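Local atomic coordinates of CurD (PDB entry 5KP7), a protein that probably acts as a 3-hydroxy-3-methylglutaryl synthase of the thiolase-like superfamily, working on acyl groups carried by 4'-phosphopantetheine. Residues Y218-M223 with L241-D246. The protein carries 3 engineered substitutions. Numbering follows the deposited sequence.
Sequences YGYEVM and LLSYLD. With PNS (4'-phosphopantetheine), chain E.
Tyr220 reaches the helix through its phenol oxygen, OH, which hydrogen-bonds to Ser243 OG at 2.7 Å. Ser243 OG lies anti to its own backbone N (chi1 -178°), which carries it off the helix to meet the phenol. Beside this bond, Val222 CG1 rests 4.0 Å from Ser243 OG. A water adds a second link: it donates to Asp246 OD2 at 2.6 Å and makes a weak bond to Tyr220 OH. Replacing Tyr220 with a phenylalanine would probably leave both Ser243 OG and this water without their partner on the 218-223 side. Further out, Ser243 OG also bonds Tyr350 OH, while Asp246 OD1 forms a salt bridge with a basic side chain of the chain of another protein. Tyr244, one residue on, has its CB pointing away from segment 218-223 and lines the phosphopantetheine pocket, with CB 3.8 Å from S44 of that ligand, so helix 237-258 has the Tyr220 contact on one flank and the sulfur end of the phosphopantetheine arm on another. Segment 218-223 runs off the end of strand 208-219, still backbone-bonded to Ser356, Cys354 and Gly353, and helix 237-258 packs between it and helix 278-293.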
loop_
_atom_site.group_PDB
_atom_site.type_symbol
_atom_site.label_atom_id
_atom_site.label_comp_id
_atom_site.label_asym_id
_atom_site.label_seq_id
_atom_site.Cartn_x
_atom_site.Cartn_y
_atom_site.Cartn_z
ATOM N N TYR A 218 4.000 15.628 5.128
ATOM C CA TYR A 218 4.058 16.546 3.991
ATOM C C TYR A 218 2.906 16.226 3.046
ATOM O O TYR A 218 2.687 15.081 2.653
ATOM C CB TYR A 218 5.413 16.384 3.289
ATOM C CG TYR A 218 5.722 17.401 2.232
ATOM C CD1 TYR A 218 6.214 18.661 2.569
ATOM C CD2 TYR A 218 5.548 17.100 0.883
ATOM C CE1 TYR A 218 6.505 19.599 1.583
ATOM C CE2 TYR A 218 5.871 18.019 -0.096
ATOM C CZ TYR A 218 6.335 19.252 0.253
ATOM O OH TYR A 218 6.665 20.143 -0.759
ATOM N N GLY A 219 2.176 17.256 2.630
ATOM C CA GLY A 219 1.081 17.052 1.722
ATOM C C GLY A 219 0.670 18.364 1.073
ATOM O O GLY A 219 1.053 19.457 1.524
ATOM N N TYR A 220 -0.099 18.225 0.004
ATOM C CA TYR A 220 -0.552 19.331 -0.816
ATOM C C TYR A 220 -1.608 18.778 -1.766
ATOM O O TYR A 220 -1.640 17.566 -2.018
ATOM C CB TYR A 220 0.608 19.979 -1.590
ATOM C CG TYR A 220 1.421 18.961 -2.345
ATOM C CD1 TYR A 220 2.465 18.310 -1.730
ATOM C CD2 TYR A 220 1.113 18.621 -3.668
ATOM C CE1 TYR A 220 3.182 17.328 -2.389
ATOM C CE2 TYR A 220 1.841 17.627 -4.337
ATOM C CZ TYR A 220 2.863 16.994 -3.688
ATOM O OH TYR A 220 3.664 16.010 -4.301
ATOM N N GLU A 221 -2.470 19.657 -2.286
ATOM C CA GLU A 221 -3.486 19.197 -3.225
ATOM C C GLU A 221 -2.867 18.915 -4.612
ATOM O O GLU A 221 -2.199 19.777 -5.203
ATOM C CB GLU A 221 -4.625 20.204 -3.350
ATOM C CG GLU A 221 -5.881 19.643 -3.978
ATOM C CD GLU A 221 -5.842 19.594 -5.490
ATOM O OE1 GLU A 221 -5.595 20.650 -6.119
ATOM O OE2 GLU A 221 -6.087 18.518 -6.066
ATOM N N VAL A 222 -3.089 17.706 -5.103
ATOM C CA VAL A 222 -2.594 17.270 -6.428
ATOM C C VAL A 222 -3.560 16.226 -6.999
ATOM O O VAL A 222 -4.067 15.383 -6.252
ATOM C CB VAL A 222 -1.156 16.736 -6.325
ATOM C CG1 VAL A 222 -1.053 15.560 -5.372
ATOM C CG2 VAL A 222 -0.564 16.369 -7.705
ATOM N N MET A 223 -3.803 16.282 -8.304
ATOM C CA MET A 223 -4.704 15.310 -8.940
ATOM C C MET A 223 -3.955 14.127 -9.516
ATOM O O MET A 223 -4.083 13.808 -10.707
ATOM C CB MET A 223 -5.533 16.024 -10.026
ATOM C CG MET A 223 -6.526 16.992 -9.430
ATOM S SD MET A 223 -7.814 16.268 -8.433
ATOM C CE MET A 223 -8.675 15.218 -9.605
ATOM N N LEU A 241 3.679 8.800 -9.350
ATOM C CA LEU A 241 5.039 8.364 -8.974
ATOM C C LEU A 241 5.946 9.553 -8.630
ATOM O O LEU A 241 6.651 9.542 -7.636
ATOM C CB LEU A 241 5.634 7.508 -10.090
ATOM C CG LEU A 241 7.042 6.979 -9.826
ATOM C CD1 LEU A 241 7.197 6.433 -8.426
ATOM C CD2 LEU A 241 7.383 5.939 -10.888
ATOM N N LEU A 242 5.906 10.602 -9.454
ATOM C CA LEU A 242 6.699 11.801 -9.151
ATOM C C LEU A 242 6.299 12.452 -7.818
ATOM O O LEU A 242 7.149 12.919 -7.069
ATOM C CB LEU A 242 6.637 12.816 -10.314
ATOM C CG LEU A 242 7.157 12.280 -11.651
ATOM C CD1 LEU A 242 6.714 13.175 -12.816
ATOM C CD2 LEU A 242 8.653 12.102 -11.662
ATOM N N SER A 243 5.002 12.468 -7.526
ATOM C CA SER A 243 4.509 13.026 -6.290
ATOM C C SER A 243 4.944 12.178 -5.061
ATOM O O SER A 243 5.381 12.711 -4.043
ATOM C CB SER A 243 2.979 13.142 -6.358
ATOM O OG SER A 243 2.465 13.736 -5.184
ATOM N N TYR A 244 4.854 10.860 -5.194
ATOM C CA TYR A 244 5.368 9.928 -4.179
ATOM C C TYR A 244 6.846 10.220 -3.871
ATOM O O TYR A 244 7.259 10.293 -2.713
ATOM C CB TYR A 244 5.198 8.508 -4.668
ATOM C CG TYR A 244 5.619 7.383 -3.719
ATOM C CD1 TYR A 244 6.947 7.110 -3.465
ATOM C CD2 TYR A 244 4.678 6.554 -3.135
ATOM C CE1 TYR A 244 7.320 6.065 -2.644
ATOM C CE2 TYR A 244 5.049 5.501 -2.292
ATOM C CZ TYR A 244 6.383 5.264 -2.062
ATOM O OH TYR A 244 6.788 4.226 -1.257
ATOM N N LEU A 245 7.648 10.378 -4.920
ATOM C CA LEU A 245 9.070 10.660 -4.750
ATOM C C LEU A 245 9.329 12.000 -4.065
ATOM O O LEU A 245 10.164 12.080 -3.167
ATOM C CB LEU A 245 9.776 10.609 -6.113
ATOM C CG LEU A 245 9.876 9.209 -6.721
ATOM C CD1 LEU A 245 10.175 9.265 -8.215
ATOM C CD2 LEU A 245 10.930 8.407 -6.009
ATOM N N ASP A 246 8.596 13.035 -4.464
ATOM C CA ASP A 246 8.659 14.337 -3.794
ATOM C C ASP A 246 8.314 14.209 -2.298
ATOM O O ASP A 246 8.988 14.767 -1.463
ATOM C CB ASP A 246 7.751 15.377 -4.432
ATOM C CG ASP A 246 8.265 15.939 -5.749
ATOM O OD1 ASP A 246 9.493 15.844 -6.041
ATOM O OD2 ASP A 246 7.431 16.548 -6.477
HETATM O O23 PNS E . 5.305 0.141 -15.919
HETATM P P24 PNS E . 4.189 1.156 -15.998
HETATM O O26 PNS E . 3.610 1.521 -17.348
HETATM O O27 PNS E . 2.907 0.639 -15.140
HETATM C C28 PNS E . 3.042 0.130 -13.820
HETATM C C29 PNS E . 2.085 -1.037 -13.572
HETATM C C30 PNS E . 2.001 -1.477 -12.118
HETATM C C31 PNS E . 1.573 -1.815 -14.809
HETATM C C32 PNS E . 0.682 -0.235 -13.570
HETATM O O33 PNS E . -0.460 -1.109 -13.344
HETATM C C34 PNS E . 0.451 0.916 -12.612
HETATM O O35 PNS E . 0.863 2.041 -12.880
HETATM N N36 PNS E . -0.128 0.613 -11.451
HETATM C C37 PNS E . 0.037 1.435 -10.274
HETATM C C38 PNS E . -0.899 2.613 -10.178
HETATM C C39 PNS E . -0.513 3.269 -8.873
HETATM O O40 PNS E . -1.084 2.943 -7.840
HETATM N N41 PNS E . 0.485 4.157 -8.928
HETATM C C42 PNS E . 0.929 4.824 -7.725
HETATM C C43 PNS E . 2.237 5.562 -7.915
HETATM S S44 PNS E . 2.541 6.388 -6.342
HETATM O O HOH W 1 5.621 17.797 -5.147
#